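GTP-binding nuclear protein GSP1 (Encephalitozoon cuniculi, PDB 4DJT) binds guanine nucleotides as a Ran-family small GTPase and probably serves nucleocytoplasmic transport, in protein import into the nucleus and RNA export. Local coordinates at residues A[78-81]-A[82-85]; A[112-115]-A[116-120]. All coordinates share one frame; numbering follows the deposited sequence. Where two conformers were deposited one is given.

The two contacts are both local and come one after the other along the GTPase domain, 78-85 in the predicted Switch-II region and 112-120 where helix 103-114 passes through a loop into strand 120-125. Their centres lie about 11 Å apart, and they pack directly on each other: CB of Y82 rests 3.7 Å from CG1 of V113, and CG2 of V113 lies 3.7 Å from OD1 of D79. Interaction 1 is the one near the nucleotide, the Y81 side chain standing about 8 Å from the bound magnesium ion and about 9 Å from GDP. Interaction 2 lies away from the annotated sites, on the surface beyond the short Switch-II helix.

Interaction 1: residues A[78-81]-A[82-85]; sequences KDVY and YIGA
The rings of Y81 and Y82, neighbours in sequence, meet in a T-shaped (edge-to-face) pair with centroids 5.5 Å apart and planes at 83°. Y81 supplies the edge: its CD1 sits 3.8 Å from CE1 of Y82, above one face of that ring and displaced toward its rim. The first torsions send the two rings off in different directions from adjacent residues: Y81 carries CG anti to its own N (chi1 -174°), whereas in Y82 CG swings beside N (chi1 -61°).

In the backbone, O of D79 takes two donors. N of I83 gives the straighter bond, 3.0 Å to O of D79 and in the carbonyl plane; N of Y82 makes a weak one to the same oxygen. I83 then lays CG1 3.3 Å from that D79 O and brings CD1 to within 4.2 Å of CG1 of V80, an apolar touch on the exposed side of the turn. A type II beta turn from Y82 to A85, with G84 at positive phi, leads the chain away.

Within the predicted Switch-II region, the side chains of this short helix pack on strands 11-17 and 60-68 and on helix 103-114. Y81 touches C15 and W66 and bonds through OH to O of L16, while Y82 reaches W106 and V113 and its OH is hydrogen-bonded to OE2 of E109.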
loop_
_atom_site.group_PDB
_atom_site.type_symbol
_atom_site.label_atom_id
_atom_site.label_comp_id
_atom_site.label_asym_id
_atom_site.label_seq_id
_atom_site.Cartn_x
_atom_site.Cartn_y
_atom_site.Cartn_z
ATOM N N LYS A 78 14.948 -5.008 -2.153
ATOM C CA LYS A 78 15.563 -6.083 -1.391
ATOM C C LYS A 78 14.476 -6.973 -0.792
ATOM O O LYS A 78 13.381 -6.517 -0.504
ATOM C CB LYS A 78 16.427 -5.504 -0.261
ATOM C CG LYS A 78 17.789 -5.014 -0.711
ATOM C CD LYS A 78 18.455 -4.171 0.364
ATOM C CE LYS A 78 19.819 -3.654 -0.090
ATOM N NZ LYS A 78 20.648 -3.131 1.046
ATOM N N ASP A 79 14.802 -8.245 -0.611
ATOM C CA ASP A 79 13.904 -9.197 0.012
ATOM C C ASP A 79 13.463 -8.751 1.398
ATOM O O ASP A 79 12.329 -8.986 1.780
ATOM C CB ASP A 79 14.568 -10.586 0.117
ATOM C CG ASP A 79 14.781 -11.264 -1.254
ATOM O OD1 ASP A 79 14.269 -10.764 -2.284
ATOM O OD2 ASP A 79 15.462 -12.316 -1.290
ATOM N N VAL A 80 14.362 -8.116 2.152
ATOM C CA VAL A 80 14.027 -7.635 3.507
ATOM C C VAL A 80 12.890 -6.616 3.519
ATOM O O VAL A 80 12.218 -6.474 4.523
ATOM C CB VAL A 80 15.257 -7.076 4.266
ATOM C CG1 VAL A 80 16.104 -8.227 4.802
ATOM C CG2 VAL A 80 16.075 -6.156 3.376
ATOM N N TYR A 81 12.668 -5.942 2.403
ATOM C CA TYR A 81 11.501 -5.085 2.265
ATOM C C TYR A 81 10.238 -5.904 2.469
ATOM O O TYR A 81 9.319 -5.483 3.178
ATOM C CB TYR A 81 11.490 -4.389 0.907
ATOM C CG TYR A 81 10.381 -3.353 0.735
ATOM C CD1 TYR A 81 9.227 -3.639 0.012
ATOM C CD2 TYR A 81 10.486 -2.083 1.305
ATOM C CE1 TYR A 81 8.202 -2.695 -0.126
ATOM C CE2 TYR A 81 9.469 -1.152 1.175
ATOM C CZ TYR A 81 8.327 -1.458 0.466
ATOM O OH TYR A 81 7.352 -0.462 0.299
ATOM N N TYR A 82 10.192 -7.069 1.818
ATOM C CA TYR A 82 8.992 -7.913 1.822
ATOM C C TYR A 82 8.885 -8.787 3.073
ATOM O O TYR A 82 7.785 -9.093 3.532
ATOM C CB TYR A 82 8.949 -8.773 0.576
ATOM C CG TYR A 82 8.906 -7.987 -0.697
ATOM C CD1 TYR A 82 7.866 -7.107 -0.958
ATOM C CD2 TYR A 82 9.868 -8.122 -1.636
ATOM C CE1 TYR A 82 7.809 -6.389 -2.121
ATOM C CE2 TYR A 82 9.816 -7.401 -2.823
ATOM C CZ TYR A 82 8.760 -6.550 -3.055
ATOM O OH TYR A 82 8.710 -5.827 -4.211
ATOM N N ILE A 83 10.024 -9.226 3.607
ATOM C CA ILE A 83 10.019 -10.255 4.658
ATOM C C ILE A 83 9.173 -9.851 5.863
ATOM O O ILE A 83 9.259 -8.731 6.351
ATOM C CB ILE A 83 11.444 -10.578 5.150
ATOM C CG1 ILE A 83 12.194 -11.367 4.077
ATOM C CG2 ILE A 83 11.394 -11.406 6.444
ATOM C CD1 ILE A 83 13.659 -11.665 4.417
ATOM N N GLY A 84 8.341 -10.764 6.327
ATOM C CA GLY A 84 7.521 -10.505 7.495
ATOM C C GLY A 84 6.188 -9.818 7.195
ATOM O O GLY A 84 5.386 -9.628 8.114
ATOM N N ALA A 85 5.957 -9.430 5.934
ATOM C CA ALA A 85 4.689 -8.776 5.539
ATOM C C ALA A 85 3.531 -9.735 5.671
ATOM O O ALA A 85 3.645 -10.911 5.284
ATOM C CB ALA A 85 4.732 -8.241 4.108
#

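Interaction 2: residues A[112-115]-A[116-120]; sequences AVVG and NEAPI
The C-terminal end of helix 103-114 and the loop that returns the chain to strand 120-125 form a helix-to-strand connection of the Ras-like GTPase fold. G115 is the first residue to leave helical geometry, and its positive phi (95°), a value glycine adopts readily, turns the chain out of the helix.

The side chains that meet across the bend are V114 and A118. In the conformer given, one of two deposited for this valine, CG1 of V114 approaches CB of A118 at 3.8 Å, methyl against methyl. The first torsion of that conformer brings it there, with CG1 placed opposite the backbone N (chi1 -174°); the other methyl, CG2, lies beside that N. The CB of A118 is directed toward the helix end. N116 instead leans its side chain back along the preceding peptide, OD1 lying 3.6 Å from C of G115, and its CB points away overall but still touches that same carbon of G115.

Two waters span the bend. One donates to O of V114 at 2.8 Å and accepts from N of A118 at 2.9 Å; the other donates both to O of G115 at 2.8 Å and to O of A118 at 2.7 Å.

Polar matching between helix end and loop therefore runs through solvent, while the one contact between side chains is apolar, V114 with A118. The first water links a carbonyl at the helix terminus to a loop amide, and the second ties two carbonyls that could not bond to each other, both its hydrogens being used on them.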
loop_
_atom_site.group_PDB
_atom_site.type_symbol
_atom_site.label_atom_id
_atom_site.label_comp_id
_atom_site.label_asym_id
_atom_site.label_seq_id
_atom_site.Cartn_x
_atom_site.Cartn_y
_atom_site.Cartn_z
ATOM N N ALA A 112 6.981 -14.087 -4.281
ATOM C CA ALA A 112 8.229 -14.878 -4.282
ATOM C C ALA A 112 8.914 -14.873 -2.894
ATOM O O ALA A 112 9.629 -15.810 -2.550
ATOM C CB ALA A 112 9.189 -14.349 -5.337
ATOM N N VAL A 113 8.692 -13.805 -2.120
ATOM C CA VAL A 113 9.170 -13.727 -0.744
ATOM C C VAL A 113 8.149 -14.143 0.351
ATOM O O VAL A 113 8.530 -14.821 1.300
ATOM C CB VAL A 113 9.729 -12.291 -0.443
ATOM C CG1 VAL A 113 10.200 -12.187 1.000
ATOM C CG2 VAL A 113 10.863 -11.959 -1.381
ATOM N N VAL A 114 6.875 -13.768 0.231
ATOM C CA VAL A 114 5.874 -13.909 1.304
ATOM C C VAL A 114 4.922 -15.097 1.076
ATOM O O VAL A 114 4.236 -15.517 1.986
ATOM C CB VAL A 114 5.042 -12.608 1.424
ATOM C CG1 VAL A 114 4.085 -12.653 2.607
ATOM C CG2 VAL A 114 5.971 -11.395 1.524
ATOM N N GLY A 115 4.871 -15.593 -0.171
ATOM C CA GLY A 115 3.968 -16.684 -0.543
ATOM C C GLY A 115 2.665 -16.168 -1.138
ATOM O O GLY A 115 2.431 -14.957 -1.188
ATOM N N ASN A 116 1.808 -17.099 -1.535
ATOM C CA ASN A 116 0.624 -16.814 -2.324
ATOM C C ASN A 116 -0.639 -16.679 -1.499
ATOM O O ASN A 116 -1.710 -16.531 -2.067
ATOM C CB ASN A 116 0.365 -17.955 -3.333
ATOM C CG ASN A 116 1.587 -18.330 -4.133
ATOM O OD1 ASN A 116 2.426 -17.489 -4.438
ATOM N ND2 ASN A 116 1.695 -19.630 -4.481
ATOM N N GLU A 117 -0.554 -16.775 -0.185
ATOM C CA GLU A 117 -1.759 -16.643 0.659
ATOM C C GLU A 117 -2.007 -15.208 1.153
ATOM O O GLU A 117 -3.154 -14.799 1.319
ATOM C CB GLU A 117 -1.682 -17.540 1.871
ATOM C CG GLU A 117 -1.736 -19.025 1.571
ATOM C CD GLU A 117 -1.746 -19.813 2.842
ATOM O OE1 GLU A 117 -0.688 -20.401 3.176
ATOM O OE2 GLU A 117 -2.796 -19.772 3.548
ATOM N N ALA A 118 -0.930 -14.481 1.408
ATOM C CA ALA A 118 -1.031 -13.103 1.925
ATOM C C ALA A 118 -1.836 -12.198 1.010
ATOM O O ALA A 118 -1.568 -12.114 -0.201
ATOM C CB ALA A 118 0.360 -12.528 2.162
ATOM N N PRO A 119 -2.809 -11.483 1.573
ATOM C CA PRO A 119 -3.679 -10.692 0.732
ATOM C C PRO A 119 -2.946 -9.557 0.035
ATOM O O PRO A 119 -2.089 -8.868 0.657
ATOM C CB PRO A 119 -4.694 -10.113 1.711
ATOM C CG PRO A 119 -4.047 -10.200 3.043
ATOM C CD PRO A 119 -3.256 -11.472 2.982
ATOM N N ILE A 120 -3.296 -9.355 -1.230
ATOM C CA ILE A 120 -2.835 -8.227 -2.000
ATOM C C ILE A 120 -4.058 -7.405 -2.424
ATOM O O ILE A 120 -4.981 -7.945 -3.000
ATOM C CB ILE A 120 -2.066 -8.678 -3.256
ATOM C CG1 ILE A 120 -0.894 -9.604 -2.904
ATOM C CG2 ILE A 120 -1.563 -7.485 -4.029
ATOM C CD1 ILE A 120 -0.083 -10.033 -4.116
HETATM O O HOH W 1 1.485 -16.026 1.670
HETATM O O HOH W 2 0.283 -13.213 -1.792
#